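Local coordinates for protein metallo-carboxypeptidase (Pseudomonas aeruginosa, PDB 4A38) that probably acts as a zinc-dependent carboxypeptidase of the M14 family, related to cytosolic carboxypeptidases and removing residues from the C-terminal end of its substrates, at residues R41-S46 with L230-A235; V175-H180 with W188-L193; E183-W188 with I347-K352. All coordinates share one frame; numbering follows the deposited sequence.

Interaction 1: residues R41-S46 with L230-A235. With BZS (L-benzylsuccinic acid), chain D.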
loop_
_atom_site.group_PDB
_atom_site.type_symbol
_atom_site.label_atom_id
_atom_site.label_comp_id
_atom_site.label_asym_id
_atom_site.label_seq_id
_atom_site.Cartn_x
_atom_site.Cartn_y
_atom_site.Cartn_z
ATOM N N ARG A 41 14.111 -5.938 -12.053
ATOM C CA ARG A 41 14.536 -4.683 -12.664
ATOM C C ARG A 41 14.557 -3.520 -11.660
ATOM O O ARG A 41 13.629 -3.357 -10.863
ATOM C CB ARG A 41 13.604 -4.308 -13.818
ATOM C CG ARG A 41 14.099 -3.122 -14.656
ATOM C CD ARG A 41 12.938 -2.321 -15.258
ATOM N NE ARG A 41 12.255 -1.542 -14.230
ATOM C CZ ARG A 41 10.960 -1.645 -13.945
ATOM N NH1 ARG A 41 10.202 -2.497 -14.623
ATOM N NH2 ARG A 41 10.426 -0.905 -12.979
ATOM N N PRO A 42 15.627 -2.703 -11.686
ATOM C CA PRO A 42 15.748 -1.553 -10.780
ATOM C C PRO A 42 14.709 -0.501 -11.188
ATOM O O PRO A 42 14.278 -0.486 -12.338
ATOM C CB PRO A 42 17.175 -1.054 -11.036
ATOM C CG PRO A 42 17.893 -2.277 -11.545
ATOM C CD PRO A 42 16.870 -2.904 -12.450
ATOM N N ASP A 43 14.307 0.366 -10.259
ATOM C CA ASP A 43 13.333 1.424 -10.543
ATOM C C ASP A 43 13.789 2.317 -11.706
ATOM O O ASP A 43 14.988 2.450 -11.970
ATOM C CB ASP A 43 13.139 2.322 -9.308
ATOM C CG ASP A 43 12.228 1.710 -8.259
ATOM O OD1 ASP A 43 11.867 0.521 -8.377
ATOM O OD2 ASP A 43 11.871 2.433 -7.301
ATOM N N LEU A 44 12.821 2.950 -12.370
ATOM C CA LEU A 44 13.087 3.854 -13.499
ATOM C C LEU A 44 14.297 4.773 -13.325
ATOM O O LEU A 44 15.191 4.812 -14.179
ATOM C CB LEU A 44 11.856 4.734 -13.774
ATOM C CG LEU A 44 10.868 4.306 -14.857
ATOM C CD1 LEU A 44 9.794 5.360 -15.015
ATOM C CD2 LEU A 44 11.603 4.138 -16.167
ATOM N N ALA A 45 14.317 5.524 -12.230
ATOM C CA ALA A 45 15.412 6.455 -11.974
ATOM C C ALA A 45 16.031 6.333 -10.583
ATOM O O ALA A 45 16.447 7.327 -9.992
ATOM C CB ALA A 45 14.945 7.897 -12.222
ATOM N N SER A 46 16.069 5.123 -10.043
ATOM C CA SER A 46 16.705 4.908 -8.744
ATOM C C SER A 46 17.169 3.463 -8.680
ATOM O O SER A 46 16.685 2.616 -9.427
ATOM C CB SER A 46 15.758 5.243 -7.574
ATOM O OG SER A 46 14.794 4.234 -7.364
ATOM N N LEU A 230 9.376 -0.033 -7.275
ATOM C CA LEU A 230 9.204 -0.425 -5.884
ATOM C C LEU A 230 9.084 0.795 -4.999
ATOM O O LEU A 230 8.100 0.965 -4.285
ATOM C CB LEU A 230 10.402 -1.232 -5.355
ATOM C CG LEU A 230 10.480 -1.314 -3.811
ATOM C CD1 LEU A 230 9.379 -2.217 -3.263
ATOM C CD2 LEU A 230 11.838 -1.854 -3.369
ATOM N N ARG A 231 10.081 1.666 -5.091
ATOM C CA ARG A 231 10.184 2.814 -4.201
ATOM C C ARG A 231 9.941 4.245 -4.667
ATOM O O ARG A 231 9.354 5.052 -3.936
ATOM C CB ARG A 231 11.578 2.758 -3.571
ATOM C CG ARG A 231 11.794 3.632 -2.359
ATOM C CD ARG A 231 11.188 2.983 -1.131
ATOM N NE ARG A 231 11.360 3.837 0.030
ATOM C CZ ARG A 231 10.848 3.578 1.225
ATOM N NH1 ARG A 231 10.127 2.475 1.416
ATOM N NH2 ARG A 231 11.032 4.438 2.221
ATOM N N THR A 232 10.391 4.572 -5.871
ATOM C CA THR A 232 10.304 5.952 -6.327
ATOM C C THR A 232 9.310 6.302 -7.420
ATOM O O THR A 232 8.757 5.416 -8.071
ATOM C CB THR A 232 11.712 6.427 -6.764
ATOM O OG1 THR A 232 12.256 5.503 -7.712
ATOM C CG2 THR A 232 12.646 6.485 -5.564
ATOM N N ASN A 233 9.063 7.605 -7.591
ATOM C CA ASN A 233 8.180 8.058 -8.651
ATOM C C ASN A 233 9.022 8.121 -9.920
ATOM O O ASN A 233 10.199 7.748 -9.905
ATOM C CB ASN A 233 7.530 9.417 -8.319
ATOM C CG ASN A 233 8.506 10.590 -8.331
ATOM O OD1 ASN A 233 9.719 10.433 -8.471
ATOM N ND2 ASN A 233 7.957 11.787 -8.174
ATOM N N ALA A 234 8.430 8.576 -11.017
ATOM C CA ALA A 234 9.147 8.620 -12.288
ATOM C C ALA A 234 10.485 9.345 -12.207
ATOM O O ALA A 234 11.471 8.893 -12.794
ATOM C CB ALA A 234 8.265 9.262 -13.371
ATOM N N ALA A 235 10.522 10.451 -11.468
ATOM C CA ALA A 235 11.740 11.250 -11.341
ATOM C C ALA A 235 12.841 10.596 -10.520
ATOM O O ALA A 235 13.990 11.036 -10.560
ATOM C CB ALA A 235 11.403 12.623 -10.758
HETATM C C1 BZS D . 7.638 1.961 4.266
HETATM C C2 BZS D . 8.122 2.462 5.630
HETATM C CA BZS D . 7.975 3.981 5.688
HETATM C C BZS D . 9.052 4.643 4.826
HETATM C CB BZS D . 8.095 4.492 7.123
HETATM O O1 BZS D . 6.539 1.371 4.213
HETATM O O2 BZS D . 8.363 2.210 3.281
HETATM O O3 BZS D . 10.218 4.210 4.928
HETATM O O4 BZS D . 8.698 5.582 4.081
HETATM O O HOH W 1 12.225 5.851 -10.494
#

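Interaction 2: residues V175-H180 with W188-L193. With ZN (zinc ion), chain C; BZS (L-benzylsuccinic acid), chain D.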
loop_
_atom_site.group_PDB
_atom_site.type_symbol
_atom_site.label_atom_id
_atom_site.label_comp_id
_atom_site.label_asym_id
_atom_site.label_seq_id
_atom_site.Cartn_x
_atom_site.Cartn_y
_atom_site.Cartn_z
ATOM N N VAL A 175 -6.798 10.100 4.263
ATOM C CA VAL A 175 -6.239 8.776 4.068
ATOM C C VAL A 175 -5.634 8.723 2.674
ATOM O O VAL A 175 -6.365 8.822 1.696
ATOM C CB VAL A 175 -7.335 7.696 4.134
ATOM C CG1 VAL A 175 -6.717 6.322 3.978
ATOM C CG2 VAL A 175 -8.119 7.815 5.431
ATOM N N ILE A 176 -4.314 8.580 2.571
ATOM C CA ILE A 176 -3.679 8.499 1.260
ATOM C C ILE A 176 -2.903 7.184 1.183
ATOM O O ILE A 176 -2.470 6.640 2.219
ATOM C CB ILE A 176 -2.749 9.715 0.985
ATOM C CG1 ILE A 176 -1.378 9.534 1.648
ATOM C CG2 ILE A 176 -3.432 10.988 1.465
ATOM C CD1 ILE A 176 -1.449 9.194 3.119
ATOM N N ALA A 177 -2.729 6.667 -0.029
ATOM C CA ALA A 177 -2.064 5.388 -0.160
ATOM C C ALA A 177 -1.106 5.161 -1.308
ATOM O O ALA A 177 -1.196 5.779 -2.366
ATOM C CB ALA A 177 -3.120 4.280 -0.172
ATOM N N GLN A 178 -0.175 4.251 -1.051
ATOM C CA GLN A 178 0.829 3.793 -2.005
ATOM C C GLN A 178 1.802 4.824 -2.584
ATOM O O GLN A 178 2.014 4.867 -3.807
ATOM C CB GLN A 178 0.124 3.017 -3.144
ATOM C CG GLN A 178 0.924 1.835 -3.730
ATOM C CD GLN A 178 0.052 0.886 -4.548
ATOM O OE1 GLN A 178 -1.111 0.687 -4.229
ATOM N NE2 GLN A 178 0.616 0.292 -5.600
ATOM N N GLN A 179 2.389 5.649 -1.718
ATOM C CA GLN A 179 3.392 6.619 -2.166
ATOM C C GLN A 179 4.534 5.773 -2.723
ATOM O O GLN A 179 5.280 6.196 -3.604
ATOM C CB GLN A 179 3.928 7.458 -1.003
ATOM C CG GLN A 179 2.954 8.471 -0.429
ATOM C CD GLN A 179 3.624 9.395 0.561
ATOM O OE1 GLN A 179 4.397 10.280 0.177
ATOM N NE2 GLN A 179 3.342 9.191 1.851
ATOM N N HIS A 180 4.666 4.573 -2.167
ATOM C CA HIS A 180 5.676 3.615 -2.603
ATOM C C HIS A 180 4.957 2.654 -3.558
ATOM O O HIS A 180 4.140 1.821 -3.138
ATOM C CB HIS A 180 6.268 2.895 -1.378
ATOM C CG HIS A 180 7.105 3.797 -0.518
ATOM N ND1 HIS A 180 7.270 3.603 0.837
ATOM C CD2 HIS A 180 7.813 4.913 -0.824
ATOM C CE1 HIS A 180 8.037 4.562 1.327
ATOM N NE2 HIS A 180 8.382 5.365 0.340
ATOM N N TRP A 188 -5.378 -1.737 -2.269
ATOM C CA TRP A 188 -6.402 -2.731 -1.949
ATOM C C TRP A 188 -7.154 -2.265 -0.693
ATOM O O TRP A 188 -8.377 -2.359 -0.616
ATOM C CB TRP A 188 -5.779 -4.111 -1.722
ATOM C CG TRP A 188 -5.438 -4.819 -2.997
ATOM C CD1 TRP A 188 -4.189 -5.077 -3.493
ATOM C CD2 TRP A 188 -6.366 -5.316 -3.967
ATOM N NE1 TRP A 188 -4.288 -5.701 -4.717
ATOM C CE2 TRP A 188 -5.614 -5.859 -5.028
ATOM C CE3 TRP A 188 -7.763 -5.354 -4.043
ATOM C CZ2 TRP A 188 -6.214 -6.431 -6.153
ATOM C CZ3 TRP A 188 -8.358 -5.920 -5.156
ATOM C CH2 TRP A 188 -7.585 -6.451 -6.196
ATOM N N PHE A 189 -6.409 -1.733 0.269
ATOM C CA PHE A 189 -6.954 -1.204 1.514
ATOM C C PHE A 189 -7.985 -0.114 1.159
ATOM O O PHE A 189 -9.096 -0.096 1.692
ATOM C CB PHE A 189 -5.786 -0.624 2.341
ATOM C CG PHE A 189 -6.192 0.100 3.607
ATOM C CD1 PHE A 189 -6.655 1.415 3.557
ATOM C CD2 PHE A 189 -6.074 -0.518 4.852
ATOM C CE1 PHE A 189 -6.992 2.106 4.723
ATOM C CE2 PHE A 189 -6.412 0.172 6.034
ATOM C CZ PHE A 189 -6.869 1.477 5.966
ATOM N N MET A 190 -7.616 0.785 0.248
ATOM C CA MET A 190 -8.515 1.854 -0.177
ATOM C C MET A 190 -9.790 1.324 -0.855
ATOM O O MET A 190 -10.870 1.863 -0.642
ATOM C CB MET A 190 -7.790 2.816 -1.120
ATOM C CG MET A 190 -6.535 3.443 -0.524
ATOM S SD MET A 190 -6.885 4.351 0.985
ATOM C CE MET A 190 -7.200 6.020 0.338
ATOM N N GLU A 191 -9.665 0.279 -1.673
ATOM C CA GLU A 191 -10.832 -0.301 -2.335
ATOM C C GLU A 191 -11.837 -0.778 -1.297
ATOM O O GLU A 191 -13.037 -0.530 -1.414
ATOM C CB GLU A 191 -10.433 -1.482 -3.216
ATOM C CG GLU A 191 -11.615 -2.237 -3.808
ATOM C CD GLU A 191 -11.196 -3.238 -4.865
ATOM O OE1 GLU A 191 -10.421 -2.857 -5.768
ATOM O OE2 GLU A 191 -11.647 -4.401 -4.807
ATOM N N GLY A 192 -11.338 -1.479 -0.285
ATOM C CA GLY A 192 -12.220 -1.964 0.759
ATOM C C GLY A 192 -12.876 -0.809 1.485
ATOM O O GLY A 192 -14.081 -0.827 1.759
ATOM N N LEU A 193 -12.083 0.213 1.791
ATOM C CA LEU A 193 -12.595 1.374 2.503
ATOM C C LEU A 193 -13.694 2.052 1.700
ATOM O O LEU A 193 -14.761 2.342 2.234
ATOM C CB LEU A 193 -11.456 2.359 2.797
ATOM C CG LEU A 193 -11.739 3.609 3.636
ATOM C CD1 LEU A 193 -10.414 4.183 4.121
ATOM C CD2 LEU A 193 -12.507 4.641 2.826
HETATM ZN ZN ZN C . 6.157 2.419 2.107
HETATM C C1 BZS D . 7.638 1.961 4.266
HETATM C C2 BZS D . 8.122 2.462 5.630
HETATM C CA BZS D . 7.975 3.981 5.688
HETATM C C BZS D . 9.052 4.643 4.826
HETATM C CB BZS D . 8.095 4.492 7.123
HETATM O O1 BZS D . 6.539 1.371 4.213
HETATM O O2 BZS D . 8.363 2.210 3.281
HETATM O O3 BZS D . 10.218 4.210 4.928
HETATM O O4 BZS D . 8.698 5.582 4.081
#

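Interaction 3: residues E183-W188 with I347-K352. With ZN (zinc ion), chain C; BZS (L-benzylsuccinic acid), chain D.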
loop_
_atom_site.group_PDB
_atom_site.type_symbol
_atom_site.label_atom_id
_atom_site.label_comp_id
_atom_site.label_asym_id
_atom_site.label_seq_id
_atom_site.Cartn_x
_atom_site.Cartn_y
_atom_site.Cartn_z
ATOM N N GLU A 183 4.165 -1.241 -3.045
ATOM C CA GLU A 183 3.306 -1.641 -1.936
ATOM C C GLU A 183 1.809 -1.685 -2.297
ATOM O O GLU A 183 0.977 -0.986 -1.709
ATOM C CB GLU A 183 3.578 -0.702 -0.748
ATOM C CG GLU A 183 4.973 -0.927 -0.103
ATOM C CD GLU A 183 5.445 0.241 0.766
ATOM O OE1 GLU A 183 4.602 1.038 1.254
ATOM O OE2 GLU A 183 6.679 0.367 0.968
ATOM N N HIS A 184 1.482 -2.549 -3.258
ATOM C CA HIS A 184 0.121 -2.710 -3.765
ATOM C C HIS A 184 -0.991 -3.009 -2.768
ATOM O O HIS A 184 -2.163 -2.712 -3.031
ATOM C CB HIS A 184 0.130 -3.753 -4.878
ATOM C CG HIS A 184 0.894 -3.306 -6.084
ATOM N ND1 HIS A 184 0.280 -2.781 -7.198
ATOM C CD2 HIS A 184 2.227 -3.207 -6.307
ATOM C CE1 HIS A 184 1.201 -2.375 -8.055
ATOM N NE2 HIS A 184 2.391 -2.622 -7.539
ATOM N N MET A 185 -0.640 -3.594 -1.629
ATOM C CA MET A 185 -1.637 -3.878 -0.608
ATOM C C MET A 185 -2.308 -2.569 -0.203
ATOM O O MET A 185 -3.464 -2.557 0.234
ATOM C CB MET A 185 -0.972 -4.506 0.625
ATOM C CG MET A 185 0.190 -3.689 1.184
ATOM S SD MET A 185 1.753 -4.001 0.338
ATOM C CE MET A 185 2.132 -5.643 0.994
ATOM N N ALA A 186 -1.587 -1.463 -0.370
ATOM C CA ALA A 186 -2.119 -0.161 0.015
ATOM C C ALA A 186 -3.377 0.235 -0.738
ATOM O O ALA A 186 -4.368 0.624 -0.104
ATOM C CB ALA A 186 -1.037 0.929 -0.137
ATOM N N GLU A 187 -3.371 0.146 -2.070
ATOM C CA GLU A 187 -4.587 0.520 -2.800
ATOM C C GLU A 187 -5.717 -0.472 -2.525
ATOM O O GLU A 187 -6.885 -0.090 -2.546
ATOM C CB GLU A 187 -4.355 0.656 -4.316
ATOM C CG GLU A 187 -5.629 1.104 -5.057
ATOM C CD GLU A 187 -5.344 2.012 -6.254
ATOM O OE1 GLU A 187 -4.321 1.795 -6.944
ATOM O OE2 GLU A 187 -6.155 2.934 -6.515
ATOM N N TRP A 188 -5.378 -1.737 -2.269
ATOM C CA TRP A 188 -6.402 -2.731 -1.949
ATOM C C TRP A 188 -7.154 -2.265 -0.693
ATOM O O TRP A 188 -8.377 -2.359 -0.616
ATOM C CB TRP A 188 -5.779 -4.111 -1.722
ATOM C CG TRP A 188 -5.438 -4.819 -2.997
ATOM C CD1 TRP A 188 -4.189 -5.077 -3.493
ATOM C CD2 TRP A 188 -6.366 -5.316 -3.967
ATOM N NE1 TRP A 188 -4.288 -5.701 -4.717
ATOM C CE2 TRP A 188 -5.614 -5.859 -5.028
ATOM C CE3 TRP A 188 -7.763 -5.354 -4.043
ATOM C CZ2 TRP A 188 -6.214 -6.431 -6.153
ATOM C CZ3 TRP A 188 -8.358 -5.920 -5.156
ATOM C CH2 TRP A 188 -7.585 -6.451 -6.196
ATOM N N ILE A 347 0.134 3.148 8.327
ATOM C CA ILE A 347 -0.393 1.805 8.499
ATOM C C ILE A 347 0.450 0.852 7.670
ATOM O O ILE A 347 0.730 1.107 6.499
ATOM C CB ILE A 347 -1.875 1.733 8.064
ATOM C CG1 ILE A 347 -2.716 2.690 8.914
ATOM C CG2 ILE A 347 -2.398 0.308 8.197
ATOM C CD1 ILE A 347 -2.685 2.381 10.392
ATOM N N GLU A 348 0.860 -0.248 8.283
ATOM C CA GLU A 348 1.689 -1.215 7.590
ATOM C C GLU A 348 1.066 -2.591 7.462
ATOM O O GLU A 348 0.694 -3.210 8.454
ATOM C CB GLU A 348 3.036 -1.351 8.302
ATOM C CG GLU A 348 3.864 -0.084 8.369
ATOM C CD GLU A 348 4.659 0.149 7.122
ATOM O OE1 GLU A 348 4.535 -0.652 6.169
ATOM O OE2 GLU A 348 5.414 1.136 7.097
ATOM N N MET A 349 0.969 -3.073 6.229
ATOM C CA MET A 349 0.446 -4.403 5.972
ATOM C C MET A 349 1.629 -5.234 5.449
ATOM O O MET A 349 2.486 -4.729 4.714
ATOM C CB MET A 349 -0.701 -4.344 4.961
ATOM C CG MET A 349 -2.010 -3.828 5.542
ATOM S SD MET A 349 -3.265 -3.513 4.254
ATOM C CE MET A 349 -2.543 -2.054 3.480
ATOM N N PRO A 350 1.702 -6.514 5.840
ATOM C CA PRO A 350 2.788 -7.415 5.431
ATOM C C PRO A 350 2.758 -8.012 4.029
ATOM O O PRO A 350 1.693 -8.295 3.492
ATOM C CB PRO A 350 2.720 -8.505 6.478
ATOM C CG PRO A 350 1.217 -8.650 6.676
ATOM C CD PRO A 350 0.794 -7.186 6.792
ATOM N N PHE A 351 3.939 -8.200 3.446
ATOM C CA PHE A 351 4.050 -8.836 2.138
ATOM C C PHE A 351 3.988 -10.338 2.395
ATOM O O PHE A 351 3.674 -11.129 1.503
ATOM C CB PHE A 351 5.379 -8.503 1.454
ATOM C CG PHE A 351 5.356 -7.223 0.685
ATOM C CD1 PHE A 351 5.558 -6.005 1.327
ATOM C CD2 PHE A 351 5.106 -7.229 -0.691
ATOM C CE1 PHE A 351 5.510 -4.810 0.608
ATOM C CE2 PHE A 351 5.057 -6.040 -1.413
ATOM C CZ PHE A 351 5.259 -4.831 -0.762
ATOM N N LYS A 352 4.302 -10.724 3.629
ATOM C CA LYS A 352 4.279 -12.134 4.025
ATOM C C LYS A 352 2.866 -12.492 4.479
ATOM O O LYS A 352 1.946 -12.543 3.661
ATOM C CB LYS A 352 5.296 -12.383 5.149
ATOM C CG LYS A 352 6.735 -12.167 4.699
ATOM C CD LYS A 352 7.746 -12.349 5.823
ATOM C CE LYS A 352 9.158 -12.086 5.313
ATOM N NZ LYS A 352 10.168 -12.061 6.413
HETATM ZN ZN ZN C . 6.157 2.419 2.107
HETATM C C1 BZS D . 7.638 1.961 4.266
HETATM C C2 BZS D . 8.122 2.462 5.630
HETATM C CA BZS D . 7.975 3.981 5.688
HETATM C C BZS D . 9.052 4.643 4.826
HETATM C CB BZS D . 8.095 4.492 7.123
HETATM O O1 BZS D . 6.539 1.371 4.213
HETATM O O2 BZS D . 8.363 2.210 3.281
HETATM O O3 BZS D . 10.218 4.210 4.928
HETATM O O4 BZS D . 8.698 5.582 4.081
#

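Interaction 1: residues R41-S46 with L230-A235
The carboxylate of Asp43 receives three consecutive backbone N-H groups of the loop 230-235. Asp43 OD1 accepts from Leu230 N at 2.8 Å, on its syn side but 27° out of the carboxylate plane. Asp43 OD2 takes two donors: Arg231 N at 2.9 Å meets its syn lone pair in a bent bond, whereas Thr232 N, at 3.0 Å, comes in nearly along the C-O axis and much straighter (167°). With CG anti to its own carbonyl carbon (chi1 -79°), Asp43 carries both oxygens across to the loop 230-235, where these buried bonds hold the carboxylate against rotation. Beside it, Ser46 OG and Thr232 OG1 lie 2.9 Å apart, and Ser46 OG is also hydrogen-bonded to His48 ND1. One water accepts from Ala45 N and Thr232 OG1 and donates to Asn233 O, while the Ala45 methyl rests on the carbonyl oxygens of Ala234 and Ala235. Here a loop of the cytosolic carboxypeptidase-like N-terminal domain meets a loop of the zinc carboxypeptidase domain. Further out, Arg231 turns its side chain away from Asp43 toward the inhibitor L-benzylsuccinic acid. Arg231 NH1 reaches O2 of the inhibitor at 2.6 Å and Arg231 NH2 reaches O3 at 2.8 Å, the latter in the guanidinium plane. Arg231 NE is salt-bridged to Asp238, which probably helps to position the guanidinium, and Arg241 and Asn240 also bind the inhibitor.

Interaction 2: residues V175-H180 with W188-L193
Met190 reaches from the helix 185-196 to the strand 171-177, and its side chain carries most of the helix side of this buried contact. From CB the chain leaves with CG anti to the carbonyl carbon (chi1 -57°), which sets Met190 CG against the methyl of Ala177, 3.5 Å from Ala177 CB. It then bends at chi2, and Met190 SD settles 3.6 Å from Val175 CG1 while remaining near the Ala177 methyl. A second bend, at chi3, turns the terminal methyl to the strand backbone: Met190 CE lies 3.2 Å from Val175 O and also touches Val175 CG1. Met190 and Val175 run past one another in opposite senses. The same Val175 branch is shared by two further helix residues, Phe189 and Leu193, with Val175 CG1 standing 4.3 Å from Phe189 CE1 and equally far from Leu193 CD1. This is helix-on-sheet packing in the mixed alpha/beta fold of the M14 peptidases: the strand lies between 212-217 and 268-275 in the sheet, and the segment axes of 175-177 and 188-193 pass 9.1 Å apart at 142°, closer to antiparallel than to perpendicular. Leu216 of the neighbouring strand touches Met190 and Leu193, and Leu372 and Val376 of helix 366-383 pack on Phe189. Beyond the end of the strand the chain turns into the metal site. His180 ND1 binds zinc at 2.1 Å, and the other ring nitrogen, His180 NE2, is hydrogen-bonded to Asp238, a second-shell carboxylate that probably fixes the rotation of the imidazole.

Interaction 3: residues E183-W188 with I347-K352
A buried apolar contact, centred on two methionines and a phenylalanine, packs the start of helix 185-196 against the end of strand 343-350 and the turn after it, close to the middle of the chain. Met185 covers Phe351 in a Met-aromatic and CH-pi contact. Met185 CE sits over the middle of one ring face, 3.4 Å from the Phe351 ring centroid and only 8° off the normal, with Met185 SD over the same face at 4.1 Å from that centroid. Successive bends at chi2 and chi3 bring the sulfur and methyl over the ring. Another part of Phe351 meets Glu183: the Glu183 CG methylene lies at the ring edge, in plane, 4.0 Å from Phe351 CZ, and the carboxylate and ring planes stand 80° apart. Met349 slides past Met185 in the opposite direction, Met349 CE coming 3.9 Å from Met185 CG and also resting against Met185 O and Ala186 CA. Ile272 and Ser369 continue this packing around Met349. The chain of Glu183, extended beyond CG, leads from the methylene beside Phe351 to a carboxylate at the metal, which it grips with both oxygens: Glu183 OE1 at 2.2 Å and Glu183 OE2 at 2.4 Å from zinc. Glu183 OE1 also accepts a hydrogen bond from Gly274 N. From the strand, Glu348 OE2 comes 3.1 Å from O1 of L-benzylsuccinic acid, itself a zinc ligand. Glu348 is the predicted proton donor/acceptor, and a glutamate next to a zinc bound by two histidines and a glutamate is the hallmark of the M14 carboxypeptidase active site.

All three contacts reach L-benzylsuccinic acid, and interactions 2 and 3 also bind the zinc, although the centre of interaction 1 lies about 20 Å from that of interaction 2 and about 18 Å from that of interaction 3. Interactions 2 and 3 are closer, about 8 Å between centres, and use successive parts of helix 185-196 on one sheet. Gln178 joins them, Gln178 OE1 being probably hydrogen-bonded to Glu187 N at 3.2 Å. Interaction 2 supplies His180 and interaction 3 Glu183; His273 completes the protein ligands. From interaction 1, Arg231 NH1 packs 3.0 Å from His180 CE1, bringing the loop held by Asp43 beside the metal site.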